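Side-chain contacts in steroid delta-isomerase (Pseudomonas aeruginosa, PDB 3MSO), which probably acts as an isomerase that shifts a double bond in steroid-like substrates, built on the NTF2-like fold of the SnoaL-like family: residues B[12-17]-B[108-113]; B[28-33]-B[57-62]; B[115-120]-B[124-129]. All blocks are in the same frame, centred on the assembly; numbering follows the deposited sequence.

Interaction 1: residues B[12-17]-B[108-113]; sequences AATLAE and GRIVDF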
loop_
_atom_site.group_PDB
_atom_site.type_symbol
_atom_site.label_atom_id
_atom_site.label_comp_id
_atom_site.label_asym_id
_atom_site.label_seq_id
_atom_site.Cartn_x
_atom_site.Cartn_y
_atom_site.Cartn_z
ATOM N N ALA B 12 28.365 -2.662 -19.692
ATOM C CA ALA B 12 28.660 -1.241 -19.844
ATOM C C ALA B 12 27.991 -0.652 -21.112
ATOM O O ALA B 12 27.436 0.449 -21.057
ATOM C CB ALA B 12 30.165 -1.016 -19.891
ATOM N N ALA B 13 28.019 -1.395 -22.235
ATOM C CA ALA B 13 27.427 -0.964 -23.506
ATOM C C ALA B 13 25.897 -0.850 -23.406
ATOM O O ALA B 13 25.337 0.134 -23.881
ATOM C CB ALA B 13 27.818 -1.927 -24.611
ATOM N N THR B 14 25.237 -1.827 -22.752
ATOM C CA THR B 14 23.779 -1.830 -22.529
ATOM C C THR B 14 23.416 -0.679 -21.610
ATOM O O THR B 14 22.463 0.035 -21.903
ATOM C CB THR B 14 23.320 -3.159 -21.943
ATOM O OG1 THR B 14 23.785 -4.189 -22.799
ATOM C CG2 THR B 14 21.804 -3.262 -21.806
ATOM N N LEU B 15 24.186 -0.492 -20.512
ATOM C CA LEU B 15 23.966 0.604 -19.568
ATOM C C LEU B 15 24.040 1.944 -20.283
ATOM O O LEU B 15 23.150 2.773 -20.095
ATOM C CB LEU B 15 24.938 0.539 -18.382
ATOM C CG LEU B 15 24.782 1.636 -17.339
ATOM C CD1 LEU B 15 23.433 1.556 -16.685
ATOM C CD2 LEU B 15 25.912 1.568 -16.315
ATOM N N ALA B 16 25.051 2.117 -21.156
ATOM C CA ALA B 16 25.250 3.327 -21.963
ATOM C C ALA B 16 24.016 3.620 -22.827
ATOM O O ALA B 16 23.576 4.782 -22.895
ATOM C CB ALA B 16 26.484 3.177 -22.838
ATOM N N GLU B 17 23.450 2.553 -23.452
ATOM C CA GLU B 17 22.251 2.621 -24.288
ATOM C C GLU B 17 21.027 2.929 -23.428
ATOM O O GLU B 17 20.185 3.738 -23.822
ATOM C CB GLU B 17 22.036 1.308 -25.057
ATOM C CG GLU B 17 22.870 1.213 -26.320
ATOM C CD GLU B 17 22.653 -0.058 -27.117
ATOM O OE1 GLU B 17 21.574 -0.192 -27.741
ATOM O OE2 GLU B 17 23.574 -0.908 -27.140
ATOM N N GLY B 108 25.541 -9.136 -22.169
ATOM C CA GLY B 108 25.130 -7.777 -21.828
ATOM C C GLY B 108 23.627 -7.533 -21.784
ATOM O O GLY B 108 23.199 -6.388 -21.656
ATOM N N ARG B 109 22.805 -8.596 -21.891
ATOM C CA ARG B 109 21.348 -8.480 -21.864
ATOM C C ARG B 109 20.877 -8.288 -20.423
ATOM O O ARG B 109 21.408 -8.936 -19.511
ATOM C CB ARG B 109 20.689 -9.751 -22.403
ATOM C CG ARG B 109 21.155 -10.198 -23.767
ATOM C CD ARG B 109 20.345 -11.398 -24.210
ATOM N NE ARG B 109 21.015 -12.103 -25.288
ATOM C CZ ARG B 109 21.865 -13.108 -25.106
ATOM N NH1 ARG B 109 22.127 -13.554 -23.884
ATOM N NH2 ARG B 109 22.459 -13.678 -26.147
ATOM N N ILE B 110 19.849 -7.421 -20.226
ATOM C CA ILE B 110 19.237 -7.194 -18.915
ATOM C C ILE B 110 18.449 -8.452 -18.577
ATOM O O ILE B 110 17.606 -8.849 -19.372
ATOM C CB ILE B 110 18.351 -5.909 -18.888
ATOM C CG1 ILE B 110 19.201 -4.620 -19.113
ATOM C CG2 ILE B 110 17.530 -5.833 -17.572
ATOM C CD1 ILE B 110 18.399 -3.347 -19.498
ATOM N N VAL B 111 18.738 -9.085 -17.422
ATOM C CA VAL B 111 18.068 -10.301 -16.942
ATOM C C VAL B 111 17.168 -10.039 -15.724
ATOM O O VAL B 111 16.123 -10.672 -15.582
ATOM C CB VAL B 111 19.013 -11.515 -16.734
ATOM C CG1 VAL B 111 19.705 -11.898 -18.038
ATOM C CG2 VAL B 111 20.047 -11.270 -15.623
ATOM N N ASP B 112 17.569 -9.117 -14.856
ATOM C CA ASP B 112 16.819 -8.764 -13.662
ATOM C C ASP B 112 16.840 -7.226 -13.467
ATOM O O ASP B 112 17.898 -6.600 -13.485
ATOM C CB ASP B 112 17.392 -9.505 -12.437
ATOM C CG ASP B 112 16.486 -9.530 -11.219
ATOM O OD1 ASP B 112 16.555 -8.583 -10.406
ATOM O OD2 ASP B 112 15.759 -10.525 -11.044
ATOM N N PHE B 113 15.663 -6.629 -13.320
ATOM C CA PHE B 113 15.534 -5.205 -13.111
ATOM C C PHE B 113 14.663 -5.035 -11.886
ATOM O O PHE B 113 13.451 -5.272 -11.938
ATOM C CB PHE B 113 14.895 -4.539 -14.327
ATOM C CG PHE B 113 15.171 -3.059 -14.457
ATOM C CD1 PHE B 113 14.746 -2.163 -13.478
ATOM C CD2 PHE B 113 15.788 -2.548 -15.595
ATOM C CE1 PHE B 113 14.972 -0.793 -13.614
ATOM C CE2 PHE B 113 16.016 -1.174 -15.727
ATOM C CZ PHE B 113 15.595 -0.306 -14.739
#
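The flat group here is the peptide that joins Gly108 to Arg109, and Thr14 reaches it at its carbonyl oxygen. The hydroxyl comes in neither square over a face nor within the plane. OG1 of Thr14 stands 2.5 Å from O of Gly108, and the donor is tilted 32° from the carbonyl plane, with a C=O...donor angle of 133°. This is a hydrogen bond given by the threonine side chain to a loop carbonyl. The carbonyl oxygen of Asn10, one turn earlier in the helix, is also within bonding reach of OG1, so the one hydroxyl hydrogen has two acceptors, one in the helix and one in the loop, and can at best be shared between them.

The first torsion of Thr14 (chi1 -54°) sets OG1 beside the backbone N and therefore sends the methyl the other way, anti to that N. CG2 does the apolar work, 4.0 Å from CG1 of Ile110, and also passes 3.4 Å from the carbonyl oxygen of Gly108. CD1 of Ile110 is almost as near to that methyl, and the two side chains cross obliquely. Gly108 has a left-handed backbone conformation and no side chain on the face it turns to the helix, consistent with the close approach, CA to CA 6.1 Å, of Thr14 and Gly108.

Past Ile110 the strand carries a classic beta bulge, Val111 and Asp112 both facing Arg103 of the antiparallel strand 94-104, and Asp112 forms a salt bridge with Arg41. The contact fastens helix 9-23 to the start of strand 110-118, with Phe104 of strand 94-104 and Leu33 of helix 30-33 each packing on both Thr14 and Ile110, while Phe113 meets Trp18 of helix 9-23 edge to face.

Interaction 2: residues B[28-33]-B[57-62]; sequences SGLPRL and MILNTV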
loop_
_atom_site.group_PDB
_atom_site.type_symbol
_atom_site.label_atom_id
_atom_site.label_comp_id
_atom_site.label_asym_id
_atom_site.label_seq_id
_atom_site.Cartn_x
_atom_site.Cartn_y
_atom_site.Cartn_z
ATOM N N SER B 28 11.596 3.200 -26.581
ATOM C CA SER B 28 11.098 2.392 -27.699
ATOM C C SER B 28 12.077 1.273 -28.088
ATOM O O SER B 28 11.632 0.182 -28.467
ATOM C CB SER B 28 10.682 3.251 -28.894
ATOM O OG SER B 28 11.648 4.218 -29.276
ATOM N N GLY B 29 13.382 1.530 -27.913
ATOM C CA GLY B 29 14.448 0.573 -28.210
ATOM C C GLY B 29 14.747 -0.421 -27.097
ATOM O O GLY B 29 15.633 -1.272 -27.240
ATOM N N LEU B 30 14.003 -0.325 -25.981
ATOM C CA LEU B 30 14.178 -1.162 -24.805
ATOM C C LEU B 30 14.081 -2.676 -25.026
ATOM O O LEU B 30 14.950 -3.365 -24.493
ATOM C CB LEU B 30 13.314 -0.666 -23.644
ATOM C CG LEU B 30 13.362 -1.402 -22.312
ATOM C CD1 LEU B 30 14.773 -1.485 -21.747
ATOM C CD2 LEU B 30 12.464 -0.724 -21.335
ATOM N N PRO B 31 13.135 -3.254 -25.811
ATOM C CA PRO B 31 13.127 -4.727 -25.959
ATOM C C PRO B 31 14.448 -5.367 -26.436
ATOM O O PRO B 31 14.711 -6.526 -26.098
ATOM C CB PRO B 31 11.959 -4.978 -26.912
ATOM C CG PRO B 31 11.067 -3.810 -26.714
ATOM C CD PRO B 31 11.997 -2.652 -26.540
ATOM N N ARG B 32 15.303 -4.584 -27.142
ATOM C CA ARG B 32 16.601 -4.994 -27.670
ATOM C C ARG B 32 17.599 -5.253 -26.528
ATOM O O ARG B 32 18.412 -6.174 -26.632
ATOM C CB ARG B 32 17.142 -3.897 -28.614
ATOM C CG ARG B 32 18.179 -4.372 -29.634
ATOM C CD ARG B 32 19.225 -3.299 -29.900
ATOM N N LEU B 33 17.535 -4.443 -25.450
ATOM C CA LEU B 33 18.429 -4.517 -24.293
ATOM C C LEU B 33 18.039 -5.603 -23.306
ATOM O O LEU B 33 18.849 -5.944 -22.429
ATOM C CB LEU B 33 18.518 -3.142 -23.569
ATOM C CG LEU B 33 18.779 -1.896 -24.441
ATOM C CD1 LEU B 33 18.812 -0.653 -23.616
ATOM C CD2 LEU B 33 20.076 -2.007 -25.226
HETATM N N MSE B 57 7.029 -2.985 -21.120
HETATM C CA MSE B 57 5.795 -2.268 -20.921
HETATM C C MSE B 57 5.728 -1.565 -19.573
HETATM O O MSE B 57 5.299 -0.416 -19.522
HETATM C CB MSE B 57 4.634 -3.217 -21.122
HETATM C CG MSE B 57 3.361 -2.508 -21.473
HETATM SE SE MSE B 57 1.942 -3.351 -20.510
HETATM C CE MSE B 57 2.451 -2.789 -18.640
ATOM N N ILE B 58 6.152 -2.237 -18.489
ATOM C CA ILE B 58 6.136 -1.625 -17.156
ATOM C C ILE B 58 7.187 -0.513 -17.092
ATOM O O ILE B 58 6.873 0.585 -16.612
ATOM C CB ILE B 58 6.255 -2.667 -16.001
ATOM C CG1 ILE B 58 5.122 -3.662 -16.077
ATOM C CG2 ILE B 58 6.247 -1.997 -14.631
ATOM C CD1 ILE B 58 5.491 -4.912 -15.711
ATOM N N LEU B 59 8.402 -0.773 -17.656
ATOM C CA LEU B 59 9.488 0.214 -17.673
ATOM C C LEU B 59 9.140 1.447 -18.489
ATOM O O LEU B 59 9.583 2.539 -18.135
ATOM C CB LEU B 59 10.842 -0.373 -18.084
ATOM C CG LEU B 59 11.471 -1.356 -17.097
ATOM C CD1 LEU B 59 12.609 -2.126 -17.750
ATOM C CD2 LEU B 59 11.978 -0.650 -15.859
ATOM N N ASN B 60 8.281 1.296 -19.517
ATOM C CA ASN B 60 7.802 2.427 -20.312
ATOM C C ASN B 60 6.762 3.215 -19.538
ATOM O O ASN B 60 6.719 4.439 -19.644
ATOM C CB ASN B 60 7.203 1.963 -21.625
ATOM C CG ASN B 60 8.156 2.077 -22.778
ATOM O OD1 ASN B 60 8.864 1.117 -23.099
ATOM N ND2 ASN B 60 8.220 3.259 -23.408
ATOM N N THR B 61 5.921 2.512 -18.763
ATOM C CA THR B 61 4.860 3.102 -17.957
ATOM C C THR B 61 5.451 3.917 -16.817
ATOM O O THR B 61 5.061 5.073 -16.630
ATOM C CB THR B 61 3.888 2.015 -17.478
ATOM O OG1 THR B 61 3.427 1.278 -18.612
ATOM C CG2 THR B 61 2.693 2.602 -16.744
ATOM N N VAL B 62 6.418 3.318 -16.079
ATOM C CA VAL B 62 7.132 3.942 -14.957
ATOM C C VAL B 62 7.771 5.271 -15.429
ATOM O O VAL B 62 7.725 6.269 -14.706
ATOM C CB VAL B 62 8.118 2.912 -14.330
ATOM C CG1 VAL B 62 9.190 3.569 -13.466
ATOM C CG2 VAL B 62 7.367 1.836 -13.536
#
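Leu30 and Leu59 form a small apolar contact between two helical pieces: the short, weakly bonded helix 30-33, just ahead of the first strands, and the longer helix 52-65. Both leucines are buried. One methyl of Leu30 carries the touch: its CD2 lies 3.7 Å from CB of Leu59 and 3.9 Å from CD1 of Leu59, so it settles against the root and one branch of its partner. The two side chains cross at about a right angle.

Their first torsions differ. In Leu30 CG is anti to the backbone N (chi1 -179°), which carries the branch out toward helix 52-65. In Leu59 CG sits beside the N (chi1 -68°), which turns the branch aside, and the methyl of Leu30 meets both CB and CD1. Asn60, partly exposed, lies beside the pair, near the CD2 methyl of Leu30.

Behind the leucines, the backbone of helix 52-65 is reinforced by Thr61. Its OG1 bonds to O of Met57, a selenomethionine, at 2.7 Å, and the backbone N of Thr61 reaches the same oxygen at 3.1 Å. The two donors come from opposite faces of the carbonyl plane. In the other piece, N of Leu33 bonds to O of Leu30 at 3.0 Å and closes the short turn.

Further contacts extend the apolar surface: Leu30 also packs on Trp18 of helix 9-23, and Leu59 on Phe40 of strand 38-41. Met57 leaves the backbone away from segment 28-33, and its side chain packs on Leu138 of the second subunit.

With no hydrogen bond or salt bridge between the segments, what holds them is van der Waals contact and the burial of apolar surface. Nothing directional fixes the two leucines against each other, so their position depends on the shape of their surroundings.

Interaction 3: residues B[115-120]-B[124-129]; sequences VMVRPM and QALGEE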
loop_
_atom_site.group_PDB
_atom_site.type_symbol
_atom_site.label_atom_id
_atom_site.label_comp_id
_atom_site.label_asym_id
_atom_site.label_seq_id
_atom_site.Cartn_x
_atom_site.Cartn_y
_atom_site.Cartn_z
ATOM N N VAL B 115 13.464 -2.459 -8.778
ATOM C CA VAL B 115 13.301 -1.056 -8.374
ATOM C C VAL B 115 12.874 -0.976 -6.901
ATOM O O VAL B 115 12.076 -1.794 -6.453
ATOM C CB VAL B 115 12.301 -0.309 -9.313
ATOM C CG1 VAL B 115 12.106 1.151 -8.895
ATOM C CG2 VAL B 115 12.743 -0.391 -10.770
HETATM N N MSE B 116 13.437 -0.012 -6.151
HETATM C CA MSE B 116 13.049 0.314 -4.759
HETATM C C MSE B 116 12.873 1.840 -4.697
HETATM O O MSE B 116 13.609 2.591 -5.344
HETATM C CB MSE B 116 14.084 -0.111 -3.720
HETATM C CG MSE B 116 14.455 -1.576 -3.795
HETATM SE SE MSE B 116 15.478 -2.112 -2.256
HETATM C CE MSE B 116 16.096 -3.814 -2.958
ATOM N N VAL B 117 11.879 2.279 -3.945
ATOM C CA VAL B 117 11.546 3.686 -3.786
ATOM C C VAL B 117 11.358 3.952 -2.293
ATOM O O VAL B 117 10.970 3.047 -1.550
ATOM C CB VAL B 117 10.304 4.055 -4.681
ATOM C CG1 VAL B 117 9.559 5.292 -4.172
ATOM C CG2 VAL B 117 10.712 4.238 -6.151
ATOM N N ARG B 118 11.715 5.164 -1.854
ATOM C CA ARG B 118 11.527 5.679 -0.492
ATOM C C ARG B 118 11.171 7.190 -0.577
ATOM O O ARG B 118 11.604 7.842 -1.539
ATOM C CB ARG B 118 12.749 5.412 0.401
ATOM C CG ARG B 118 14.025 6.136 -0.021
ATOM C CD ARG B 118 15.028 6.161 1.119
ATOM N NE ARG B 118 14.605 7.069 2.188
ATOM C CZ ARG B 118 14.878 8.367 2.206
ATOM N NH1 ARG B 118 15.588 8.916 1.229
ATOM N NH2 ARG B 118 14.453 9.126 3.206
ATOM N N PRO B 119 10.414 7.779 0.381
ATOM C CA PRO B 119 9.791 7.166 1.581
ATOM C C PRO B 119 8.461 6.494 1.252
ATOM O O PRO B 119 8.070 6.457 0.086
ATOM C CB PRO B 119 9.618 8.366 2.516
ATOM C CG PRO B 119 9.327 9.507 1.584
ATOM C CD PRO B 119 10.070 9.211 0.284
HETATM N N MSE B 120 7.759 5.989 2.256
HETATM C CA MSE B 120 6.452 5.359 2.082
HETATM C C MSE B 120 5.505 6.201 1.190
HETATM O O MSE B 120 4.949 5.666 0.235
HETATM C CB MSE B 120 5.817 5.112 3.459
HETATM C CG MSE B 120 4.367 4.662 3.378
HETATM SE SE MSE B 120 4.218 2.906 2.592
HETATM C CE MSE B 120 4.322 1.978 4.327
ATOM N N GLN B 124 3.669 5.059 -2.232
ATOM C CA GLN B 124 2.204 5.095 -2.325
ATOM C C GLN B 124 1.750 5.848 -3.598
ATOM O O GLN B 124 0.931 5.326 -4.361
ATOM C CB GLN B 124 1.595 5.780 -1.094
ATOM C CG GLN B 124 1.698 5.042 0.233
ATOM C CD GLN B 124 1.047 5.851 1.339
ATOM O OE1 GLN B 124 1.428 5.817 2.517
ATOM N NE2 GLN B 124 0.051 6.626 0.981
ATOM N N ALA B 125 2.307 7.074 -3.818
ATOM C CA ALA B 125 2.033 7.933 -4.971
ATOM C C ALA B 125 2.409 7.211 -6.270
ATOM O O ALA B 125 1.574 7.157 -7.167
ATOM C CB ALA B 125 2.794 9.248 -4.840
ATOM N N LEU B 126 3.620 6.600 -6.342
ATOM C CA LEU B 126 4.074 5.825 -7.493
ATOM C C LEU B 126 3.103 4.706 -7.863
ATOM O O LEU B 126 2.630 4.697 -9.012
ATOM C CB LEU B 126 5.499 5.261 -7.292
ATOM C CG LEU B 126 6.035 4.332 -8.407
ATOM C CD1 LEU B 126 6.192 5.067 -9.744
ATOM C CD2 LEU B 126 7.336 3.697 -7.985
ATOM N N GLY B 127 2.810 3.812 -6.906
ATOM C CA GLY B 127 1.854 2.722 -7.090
ATOM C C GLY B 127 0.492 3.186 -7.593
ATOM O O GLY B 127 -0.014 2.638 -8.573
ATOM N N GLU B 128 -0.078 4.240 -6.966
ATOM C CA GLU B 128 -1.365 4.840 -7.322
ATOM C C GLU B 128 -1.380 5.227 -8.809
ATOM O O GLU B 128 -2.291 4.833 -9.539
ATOM C CB GLU B 128 -1.608 6.096 -6.461
ATOM C CG GLU B 128 -2.845 6.095 -5.593
ATOM C CD GLU B 128 -3.808 7.230 -5.912
ATOM O OE1 GLU B 128 -4.264 7.335 -7.077
ATOM O OE2 GLU B 128 -4.163 7.975 -4.970
ATOM N N GLU B 129 -0.352 5.978 -9.249
ATOM C CA GLU B 129 -0.201 6.500 -10.605
ATOM C C GLU B 129 0.071 5.422 -11.639
ATOM O O GLU B 129 -0.434 5.532 -12.753
ATOM C CB GLU B 129 0.871 7.584 -10.627
ATOM C CG GLU B 129 0.557 8.744 -11.554
ATOM C CD GLU B 129 -0.754 9.466 -11.311
ATOM O OE1 GLU B 129 -0.988 9.911 -10.166
ATOM O OE2 GLU B 129 -1.548 9.594 -12.272
#
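Two unlike pairs make this contact: Val117 against Leu126, and the selenomethionine Met120 against Gln124. In the first, CG2 of Val117 meets CD2 of Leu126 at 3.9 Å, methyl to methyl. Leu126 has its CG anti to the backbone N (chi1 175°), which swings the branch from the helix toward the strand. Val117 uses the methyl that lies beside its own N, while CG1 is the one anti to it.

In the second pair Met120 is folded and Gln124 is stretched. The Met120 chain leaves with CG anti to the backbone N and then bends at both of its next torsions, chi2 being 67°. Gln124 runs straight beyond CG and passes slantwise across it, its OE1 3.3 Å from CG of Met120 and 4.0 Å from SE of Met120. The glutamine's own CG passes 4.1 Å from that selenium. The same two residues share a backbone bond in the first turn of the helix: N of Gln124 gives to O of Met120 at 2.8 Å, nearly straight, with an angle of 168° at the hydrogen. Pro119, which follows a cis peptide bond, occupies the N-cap position, so the chain passes from strand to helix within a couple of residues.

Other subunits gather at this corner: Arg118 forms a salt bridge with Glu114 of the third subunit and also bonds to two of its carbonyls, Met120 packs on Met120 of that subunit, and Gln124 touches Ser121 of the fourth subunit.

Within its own chain the contact folds the start of helix 120-138 back on the end of strand 110-118. Leu126 also packs on Val65 of helix 52-65 and on Pro43 and Phe66, while strand 94-104 flanks Val115, Met116 and Arg118.

All three contacts are buried, but only interaction 3 lies at an interface where several subunits meet. Interactions 1 and 3 use opposite ends of strand 110-118, about 24 Å apart between centres, and tie it to the helices near the two chain termini. Interaction 2 is nested along the chain inside the loop closed by interaction 1 and touches it directly: N of Ile110 lies 2.8 Å from O of Leu33, a probable hydrogen bond, and Phe113 packs on Leu59. The chemistry follows position: a hydroxyl holds a loop carbonyl in interaction 1, apolar branches dominate interaction 2, with a polar side chain at its border, and interaction 3 combines methyl packing with a backbone bond in the first turn of the helix.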